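Side-chain contacts in HD domain protein (Enterococcus faecalis, PDB 4LRL), which probably hydrolyses deoxyribonucleoside triphosphates to deoxynucleosides and triphosphate as an allosterically regulated, metal-dependent HD-domain enzyme: residues 95-100 against 204-209; 277-282 against 327-332. All coordinates share one frame; numbering follows the deposited sequence.

Contact 1 of 2, residues 95-100 against 204-209; sequences YEITRR and IDADRM. With NI (nickel (II) ion), chain N.
Ile-97 lies over the first turn of helix 206-219, its two branches dividing the work. CG2 rests on the methyl of Ala-206, 3.9 Å from Ala-206 CB, while CD1 runs on along the turn until it is 4.0 Å from Met-209 CB. The torsions account for this reach: with chi2 extended at -176°, CD1 meets the backbone of the turn at both Ala-206 O and Met-209 C. Beside this apolar overlap, Thr-98 OG1 stands 3.2 Å from Ala-206 CB; the hydroxyl takes its hydrogen bond within its own helix, at Val-94 O. With only a methyl at Ala-206, the backbones come close, Ile-97 CA and Ala-206 CA being 5.7 Å apart.

Both segments fall in the HD domain, and the packed turn is the one that carries the final aspartate of its H...HD...D metal motif. Asp-207 points from the side of that turn facing away from Ile-97 and binds nickel through OD2 at 2.1 Å; His-90, His-134 and Asp-135 supply the other protein ligands. OD1 of Asp-207 accepts from a water that is also bound to the metal. Asp-205 N-caps the helix: its OD2 accepts a straight bond from Arg-208 N (2.7 Å, 168°) and a weak one from Asp-207 N. On helix 87-108, outside the touching surface, Glu-96 OE1 accepts from Arg-99 NH2 at 2.8 Å, and Arg-100 grips the same oxygen side-on with both NE and NH1, completing a salt-bridge network of the three residues.

Contact 2 of 2, residues 277-282 against 327-332; sequences VILDHL and TYFTQW
Leu-282 sets one methyl over the face of Phe-329 and the other at the edge of Trp-332, so a single forked side chain meets two rings in two different ways. The contact is an apolar helix-helix packing inside the HD-associated region, between helix 270-291 and the C-terminal end of helix 322-332. The short segments cross at 73° with their axes 13.0 Å apart, a separation bridged by large side chains. Over Phe-329 the geometry is that of a CH-pi contact: Leu-282 CD2 lies 3.6 Å from the ring centroid and only 5° off the normal. Leu-279, one turn earlier, has CG anti to the backbone N (chi1 174°), which extends its side chain across that of Phe-329 at about a right angle and brings CD1 within 3.7 Å of Phe-329 CZ, oblique to the ring. Helix 338-348 adds to the packing, with Leu-340 touching both Leu-282 and Trp-332 and Phe-347 touching Leu-279. The indole nitrogen of Trp-332 is bonded to Leu-299 O, while the six-membered part of the ring system turns its edge to Leu-282: its CE3 is 3.9 Å from Leu-282 CD1, which lies near the indole plane.

In the fold
Both contacts are buried, and each joins two helices without a hydrogen bond across the interface, yet they lie on opposite sides of the chain's centre, with centres about 34 Å apart and no helix in common. Contact 1 sits in the HD domain and contact 2 in the HD-associated region. The areas buried are almost equal, 181 and 182 Å², but are reached differently: small and aliphatic groups fill a close approach of the backbones in contact 1, whereas leucines and aromatic rings span more widely separated helices in contact 2. Contact 1 adjoins the metal site and carries polar networks at its margins. Near contact 2, helix 322-332 also meets a second subunit, through residues such as Thr-327.

Contact 1 of 2, residues 95-100 against 204-209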
ATOM      1  N   TYR C  95       2.393  21.494   9.472  1.00 29.93           N
ATOM      2  CA  TYR C  95       3.236  22.501   8.829  1.00 30.66           C
ATOM      3  C   TYR C  95       3.479  22.148   7.360  1.00 30.77           C
ATOM      4  O   TYR C  95       3.352  22.997   6.480  1.00 31.91           O
ATOM      5  CB  TYR C  95       4.575  22.671   9.563  1.00 31.20           C
ATOM      6  CG  TYR C  95       5.668  23.184   8.638  1.00 32.21           C
ATOM      7  CD1 TYR C  95       5.768  24.541   8.337  1.00 32.30           C
ATOM      8  CD2 TYR C  95       6.567  22.303   8.020  1.00 31.76           C
ATOM      9  CE1 TYR C  95       6.748  25.018   7.466  1.00 32.83           C
ATOM     10  CE2 TYR C  95       7.550  22.774   7.136  1.00 32.36           C
ATOM     11  CZ  TYR C  95       7.632  24.135   6.874  1.00 32.39           C
ATOM     12  OH  TYR C  95       8.590  24.624   6.024  1.00 34.08           O
ATOM     13  N   GLU C  96       3.827  20.890   7.101  1.00 30.39           N
ATOM     14  CA  GLU C  96       4.117  20.449   5.740  1.00 30.79           C
ATOM     15  C   GLU C  96       2.932  20.569   4.773  1.00 30.35           C
ATOM     16  O   GLU C  96       3.096  21.062   3.655  1.00 31.37           O
ATOM     17  CB  GLU C  96       4.681  19.020   5.720  1.00 30.31           C
ATOM     18  CG  GLU C  96       4.981  18.493   4.305  1.00 30.95           C
ATOM     19  CD  GLU C  96       6.051  19.289   3.546  1.00 33.75           C
ATOM     20  OE1 GLU C  96       6.213  19.033   2.331  1.00 35.50           O
ATOM     21  OE2 GLU C  96       6.750  20.146   4.143  1.00 34.16           O
ATOM     22  N   ILE C  97       1.760  20.107   5.201  1.00 29.38           N
ATOM     23  CA  ILE C  97       0.550  20.188   4.379  1.00 29.53           C
ATOM     24  C   ILE C  97       0.240  21.656   4.056  1.00 30.74           C
ATOM     25  O   ILE C  97      -0.078  21.988   2.920  1.00 31.81           O
ATOM     26  CB  ILE C  97      -0.659  19.512   5.072  1.00 28.64           C
ATOM     27  CG1 ILE C  97      -0.407  17.994   5.243  1.00 28.04           C
ATOM     28  CG2 ILE C  97      -1.963  19.816   4.318  1.00 27.65           C
ATOM     29  CD1 ILE C  97      -1.590  17.210   5.839  1.00 26.40           C
ATOM     30  N   THR C  98       0.373  22.517   5.064  1.00 31.21           N
ATOM     31  CA  THR C  98       0.129  23.955   4.951  1.00 32.39           C
ATOM     32  C   THR C  98       1.109  24.586   3.959  1.00 33.52           C
ATOM     33  O   THR C  98       0.725  25.444   3.155  1.00 34.04           O
ATOM     34  CB  THR C  98       0.263  24.640   6.334  1.00 32.37           C
ATOM     35  OG1 THR C  98      -0.716  24.100   7.227  1.00 31.26           O
ATOM     36  CG2 THR C  98       0.038  26.124   6.240  1.00 34.61           C
ATOM     37  N   ARG C  99       2.366  24.143   4.010  1.00 33.49           N
ATOM     38  CA  ARG C  99       3.375  24.633   3.076  1.00 34.30           C
ATOM     39  C   ARG C  99       3.008  24.234   1.647  1.00 34.87           C
ATOM     40  O   ARG C  99       3.127  25.034   0.721  1.00 36.08           O
ATOM     41  CB  ARG C  99       4.766  24.126   3.452  1.00 34.42           C
ATOM     42  CG  ARG C  99       5.882  24.682   2.586  1.00 35.34           C
ATOM     43  CD  ARG C  99       7.139  23.831   2.681  1.00 36.55           C
ATOM     44  NE  ARG C  99       6.996  22.500   2.093  1.00 36.09           N
ATOM     45  CZ  ARG C  99       6.983  22.221   0.784  1.00 37.73           C
ATOM     46  NH1 ARG C  99       7.100  23.187  -0.129  1.00 38.23           N
ATOM     47  NH2 ARG C  99       6.855  20.954   0.380  1.00 36.02           N
ATOM     48  N   ARG C 100       2.531  23.006   1.472  1.00 34.44           N
ATOM     49  CA  ARG C 100       2.148  22.549   0.134  1.00 34.82           C
ATOM     50  C   ARG C 100       0.981  23.362  -0.409  1.00 35.19           C
ATOM     51  O   ARG C 100       0.975  23.712  -1.592  1.00 36.25           O
ATOM     52  CB  ARG C 100       1.859  21.049   0.124  1.00 33.78           C
ATOM     53  CG  ARG C 100       3.124  20.228   0.326  1.00 34.36           C
ATOM     54  CD  ARG C 100       2.871  18.750   0.470  1.00 34.36           C
ATOM     55  NE  ARG C 100       4.087  18.084   0.947  1.00 39.66           N
ATOM     56  CZ  ARG C 100       4.274  16.764   1.025  1.00 39.69           C
ATOM     57  NH1 ARG C 100       5.428  16.293   1.480  1.00 39.15           N
ATOM     58  NH2 ARG C 100       3.321  15.915   0.646  1.00 39.85           N
ATOM     59  N   ILE C 204     -12.198  21.164   7.069  1.00 37.23           N
ATOM     60  CA  ILE C 204     -11.290  20.441   6.180  1.00 36.56           C
ATOM     61  C   ILE C 204      -9.975  21.211   6.087  1.00 36.14           C
ATOM     62  O   ILE C 204      -9.733  21.954   5.141  1.00 37.90           O
ATOM     63  CB  ILE C 204     -11.955  20.209   4.779  1.00 37.35           C
ATOM     64  CG1 ILE C 204     -11.022  19.445   3.822  1.00 36.27           C
ATOM     65  CG2 ILE C 204     -12.465  21.533   4.189  1.00 38.79           C
ATOM     66  CD1 ILE C 204     -11.738  18.867   2.609  1.00 37.73           C
ATOM     67  N   ASP C 205      -9.138  21.055   7.096  1.00 35.01           N
ATOM     68  CA  ASP C 205      -7.941  21.872   7.239  1.00 34.55           C
ATOM     69  C   ASP C 205      -6.684  20.995   7.350  1.00 33.52           C
ATOM     70  O   ASP C 205      -6.782  19.762   7.424  1.00 32.95           O
ATOM     71  CB  ASP C 205      -8.084  22.752   8.481  1.00 35.18           C
ATOM     72  CG  ASP C 205      -8.351  21.939   9.739  1.00 35.15           C
ATOM     73  OD1 ASP C 205      -9.362  22.202  10.412  1.00 36.60           O
ATOM     74  OD2 ASP C 205      -7.565  21.008  10.038  1.00 36.28           O
ATOM     75  N   ALA C 206      -5.519  21.643   7.395  1.00 32.44           N
ATOM     76  CA  ALA C 206      -4.235  20.959   7.423  1.00 31.22           C
ATOM     77  C   ALA C 206      -4.067  20.090   8.674  1.00 30.49           C
ATOM     78  O   ALA C 206      -3.354  19.082   8.652  1.00 29.12           O
ATOM     79  CB  ALA C 206      -3.112  21.964   7.321  1.00 31.48           C
ATOM     80  N   ASP C 207      -4.757  20.485   9.743  1.00 30.42           N
ATOM     81  CA  ASP C 207      -4.707  19.804  11.037  1.00 29.84           C
ATOM     82  C   ASP C 207      -5.446  18.464  10.942  1.00 29.19           C
ATOM     83  O   ASP C 207      -4.871  17.402  11.185  1.00 29.05           O
ATOM     84  CB  ASP C 207      -5.321  20.733  12.113  1.00 30.49           C
ATOM     85  CG  ASP C 207      -5.254  20.162  13.528  1.00 30.04           C
ATOM     86  OD1 ASP C 207      -5.867  20.763  14.429  1.00 33.08           O
ATOM     87  OD2 ASP C 207      -4.603  19.134  13.767  1.00 31.32           O
ATOM     88  N   ARG C 208      -6.716  18.523  10.573  1.00 29.33           N
ATOM     89  CA  ARG C 208      -7.513  17.319  10.357  1.00 29.23           C
ATOM     90  C   ARG C 208      -6.886  16.402   9.305  1.00 29.39           C
ATOM     91  O   ARG C 208      -6.808  15.182   9.505  1.00 28.83           O
ATOM     92  CB  ARG C 208      -8.945  17.688   9.960  1.00 29.85           C
ATOM     93  CG  ARG C 208      -9.668  18.575  10.971  1.00 29.06           C
ATOM     94  CD  ARG C 208     -10.976  18.985  10.383  1.00 30.15           C
ATOM     95  NE  ARG C 208     -11.766  19.926  11.176  1.00 30.62           N
ATOM     96  CZ  ARG C 208     -12.579  19.578  12.169  1.00 29.99           C
ATOM     97  NH1 ARG C 208     -13.299  20.506  12.793  1.00 29.42           N
ATOM     98  NH2 ARG C 208     -12.684  18.302  12.534  1.00 27.99           N
ATOM     99  N   MET C 209      -6.413  16.985   8.205  1.00 29.88           N
ATOM    100  CA  MET C 209      -5.845  16.183   7.119  1.00 30.61           C
ATOM    101  C   MET C 209      -4.614  15.392   7.581  1.00 29.87           C
ATOM    102  O   MET C 209      -4.484  14.212   7.275  1.00 30.00           O
ATOM    103  CB  MET C 209      -5.554  17.036   5.877  1.00 31.17           C
ATOM    104  CG  MET C 209      -6.829  17.540   5.182  1.00 34.02           C
ATOM    105  SD  MET C 209      -6.564  18.105   3.489  1.00 39.19           S
ATOM    106  CE  MET C 209      -6.118  19.820   3.737  1.00 37.68           C
TER
HETATM  107 NI    NI N 501      -3.381  19.085  15.499  1.00 46.05          NI
HETATM  108  O   HOH W   1      -5.108  19.515  16.691  1.00 39.79           O
HETATM  109  O   HOH W   2      -4.104  17.090  16.657  1.00 40.16           O

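Contact 2 of 2, residues 277-282 against 327-332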
ATOM      1  N   VAL C 277     -10.570   6.011  31.212  1.00 32.78           N
ATOM      2  CA  VAL C 277     -11.332   6.052  32.454  1.00 33.28           C
ATOM      3  C   VAL C 277     -10.441   5.725  33.653  1.00 33.75           C
ATOM      4  O   VAL C 277     -10.526   6.394  34.678  1.00 34.66           O
ATOM      5  CB  VAL C 277     -12.605   5.137  32.417  1.00 33.77           C
ATOM      6  CG1 VAL C 277     -13.195   4.976  33.807  1.00 33.62           C
ATOM      7  CG2 VAL C 277     -13.667   5.717  31.482  1.00 32.42           C
ATOM      8  N   ILE C 278      -9.572   4.722  33.519  1.00 33.74           N
ATOM      9  CA  ILE C 278      -8.652   4.361  34.596  1.00 33.67           C
ATOM     10  C   ILE C 278      -7.645   5.479  34.875  1.00 33.76           C
ATOM     11  O   ILE C 278      -7.407   5.835  36.030  1.00 34.45           O
ATOM     12  CB  ILE C 278      -7.954   3.013  34.317  1.00 33.97           C
ATOM     13  CG1 ILE C 278      -8.873   1.877  34.758  1.00 35.11           C
ATOM     14  CG2 ILE C 278      -6.603   2.906  35.059  1.00 33.31           C
ATOM     15  CD1 ILE C 278      -8.743   0.674  33.908  1.00 38.52           C
ATOM     16  N   LEU C 279      -7.074   6.041  33.817  1.00 33.01           N
ATOM     17  CA  LEU C 279      -6.194   7.189  33.949  1.00 33.18           C
ATOM     18  C   LEU C 279      -6.905   8.367  34.649  1.00 33.80           C
ATOM     19  O   LEU C 279      -6.329   9.008  35.530  1.00 34.19           O
ATOM     20  CB  LEU C 279      -5.681   7.618  32.575  1.00 32.39           C
ATOM     21  CG  LEU C 279      -4.836   8.889  32.445  1.00 32.72           C
ATOM     22  CD1 LEU C 279      -3.503   8.748  33.177  1.00 32.37           C
ATOM     23  CD2 LEU C 279      -4.601   9.185  30.968  1.00 31.02           C
ATOM     24  N   ASP C 280      -8.148   8.634  34.254  1.00 33.35           N
ATOM     25  CA  ASP C 280      -8.912   9.754  34.801  1.00 34.24           C
ATOM     26  C   ASP C 280      -9.044   9.595  36.308  1.00 34.88           C
ATOM     27  O   ASP C 280      -8.736  10.510  37.073  1.00 35.82           O
ATOM     28  CB  ASP C 280     -10.290   9.851  34.120  1.00 33.89           C
ATOM     29  CG  ASP C 280     -11.148  10.997  34.662  1.00 35.90           C
ATOM     30  OD1 ASP C 280     -11.298  12.012  33.962  1.00 37.59           O
ATOM     31  OD2 ASP C 280     -11.685  10.894  35.785  1.00 38.80           O
ATOM     32  N   HIS C 281      -9.478   8.414  36.726  1.00 34.55           N
ATOM     33  CA  HIS C 281      -9.761   8.151  38.126  1.00 34.84           C
ATOM     34  C   HIS C 281      -8.488   8.050  38.956  1.00 35.26           C
ATOM     35  O   HIS C 281      -8.463   8.445  40.128  1.00 36.01           O
ATOM     36  CB  HIS C 281     -10.596   6.887  38.243  1.00 34.64           C
ATOM     37  CG  HIS C 281     -11.989   7.039  37.721  1.00 34.69           C
ATOM     38  ND1 HIS C 281     -12.854   5.974  37.593  1.00 34.28           N
ATOM     39  CD2 HIS C 281     -12.671   8.135  37.302  1.00 34.48           C
ATOM     40  CE1 HIS C 281     -14.016   6.412  37.136  1.00 35.52           C
ATOM     41  NE2 HIS C 281     -13.931   7.718  36.948  1.00 34.29           N
ATOM     42  N   LEU C 282      -7.435   7.525  38.332  1.00 34.49           N
ATOM     43  CA  LEU C 282      -6.101   7.475  38.920  1.00 34.63           C
ATOM     44  C   LEU C 282      -5.583   8.864  39.275  1.00 35.47           C
ATOM     45  O   LEU C 282      -5.100   9.087  40.378  1.00 36.66           O
ATOM     46  CB  LEU C 282      -5.136   6.788  37.952  1.00 34.00           C
ATOM     47  CG  LEU C 282      -3.633   6.798  38.233  1.00 34.42           C
ATOM     48  CD1 LEU C 282      -3.336   6.104  39.540  1.00 32.23           C
ATOM     49  CD2 LEU C 282      -2.879   6.143  37.056  1.00 32.98           C
ATOM     50  N   THR C 327       6.187   7.640  35.243  1.00 36.45           N
ATOM     51  CA  THR C 327       7.182   7.529  36.305  1.00 37.64           C
ATOM     52  C   THR C 327       6.531   7.614  37.696  1.00 38.30           C
ATOM     53  O   THR C 327       6.805   6.794  38.575  1.00 39.20           O
ATOM     54  CB  THR C 327       8.293   8.580  36.142  1.00 38.44           C
ATOM     55  OG1 THR C 327       8.948   8.385  34.880  1.00 37.05           O
ATOM     56  CG2 THR C 327       9.328   8.472  37.278  1.00 39.39           C
ATOM     57  N   TYR C 328       5.646   8.587  37.875  1.00 38.13           N
ATOM     58  CA  TYR C 328       4.943   8.726  39.137  1.00 38.90           C
ATOM     59  C   TYR C 328       3.997   7.550  39.388  1.00 38.63           C
ATOM     60  O   TYR C 328       3.924   7.057  40.522  1.00 39.66           O
ATOM     61  CB  TYR C 328       4.217  10.076  39.239  1.00 38.80           C
ATOM     62  CG  TYR C 328       5.125  11.297  39.245  1.00 39.09           C
ATOM     63  CD1 TYR C 328       4.635  12.551  38.867  1.00 38.91           C
ATOM     64  CD2 TYR C 328       6.468  11.204  39.618  1.00 40.02           C
ATOM     65  CE1 TYR C 328       5.458  13.681  38.869  1.00 39.05           C
ATOM     66  CE2 TYR C 328       7.301  12.330  39.617  1.00 40.90           C
ATOM     67  CZ  TYR C 328       6.784  13.562  39.242  1.00 40.76           C
ATOM     68  OH  TYR C 328       7.588  14.680  39.244  1.00 43.33           O
ATOM     69  N   PHE C 329       3.317   7.074  38.340  1.00 37.38           N
ATOM     70  CA  PHE C 329       2.424   5.903  38.474  1.00 37.44           C
ATOM     71  C   PHE C 329       3.157   4.645  38.981  1.00 38.64           C
ATOM     72  O   PHE C 329       2.614   3.891  39.789  1.00 39.10           O
ATOM     73  CB  PHE C 329       1.709   5.572  37.158  1.00 36.41           C
ATOM     74  CG  PHE C 329       0.887   6.701  36.594  1.00 37.07           C
ATOM     75  CD1 PHE C 329       0.553   6.710  35.247  1.00 37.10           C
ATOM     76  CD2 PHE C 329       0.462   7.762  37.397  1.00 37.95           C
ATOM     77  CE1 PHE C 329      -0.200   7.745  34.709  1.00 37.10           C
ATOM     78  CE2 PHE C 329      -0.281   8.794  36.867  1.00 38.46           C
ATOM     79  CZ  PHE C 329      -0.619   8.786  35.516  1.00 37.16           C
ATOM     80  N   THR C 330       4.381   4.432  38.507  1.00 39.11           N
ATOM     81  CA  THR C 330       5.221   3.341  38.995  1.00 41.18           C
ATOM     82  C   THR C 330       5.495   3.437  40.504  1.00 43.20           C
ATOM     83  O   THR C 330       5.352   2.444  41.212  1.00 44.05           O
ATOM     84  CB  THR C 330       6.527   3.228  38.178  1.00 41.66           C
ATOM     85  OG1 THR C 330       6.192   2.963  36.810  1.00 40.26           O
ATOM     86  CG2 THR C 330       7.431   2.109  38.707  1.00 42.88           C
ATOM     87  N   GLN C 331       5.857   4.625  40.996  1.00 44.20           N
ATOM     88  CA  GLN C 331       6.028   4.814  42.443  1.00 46.74           C
ATOM     89  C   GLN C 331       4.704   4.570  43.155  1.00 46.65           C
ATOM     90  O   GLN C 331       4.673   3.917  44.192  1.00 48.53           O
ATOM     91  CB  GLN C 331       6.495   6.225  42.801  1.00 47.49           C
ATOM     92  CG  GLN C 331       7.752   6.754  42.114  1.00 49.00           C
ATOM     93  CD  GLN C 331       7.745   8.283  42.079  1.00 51.95           C
ATOM     94  OE1 GLN C 331       6.817   8.920  42.599  1.00 53.72           O
ATOM     95  NE2 GLN C 331       8.765   8.877  41.461  1.00 51.82           N
ATOM     96  N   TRP C 332       3.614   5.084  42.584  1.00 45.21           N
ATOM     97  CA  TRP C 332       2.284   5.004  43.219  1.00 45.23           C
ATOM     98  C   TRP C 332       1.777   3.583  43.430  1.00 45.90           C
ATOM     99  O   TRP C 332       0.952   3.341  44.311  1.00 46.45           O
ATOM    100  CB  TRP C 332       1.229   5.820  42.458  1.00 42.73           C
ATOM    101  CG  TRP C 332       1.489   7.302  42.432  1.00 41.63           C
ATOM    102  CD1 TRP C 332       2.453   7.982  43.118  1.00 42.37           C
ATOM    103  CD2 TRP C 332       0.746   8.289  41.707  1.00 39.87           C
ATOM    104  NE1 TRP C 332       2.372   9.323  42.848  1.00 42.19           N
ATOM    105  CE2 TRP C 332       1.330   9.543  41.989  1.00 40.36           C
ATOM    106  CE3 TRP C 332      -0.364   8.238  40.851  1.00 37.86           C
ATOM    107  CZ2 TRP C 332       0.850  10.738  41.439  1.00 39.91           C
ATOM    108  CZ3 TRP C 332      -0.842   9.430  40.301  1.00 36.67           C
ATOM    109  CH2 TRP C 332      -0.233  10.659  40.596  1.00 37.38           C
TER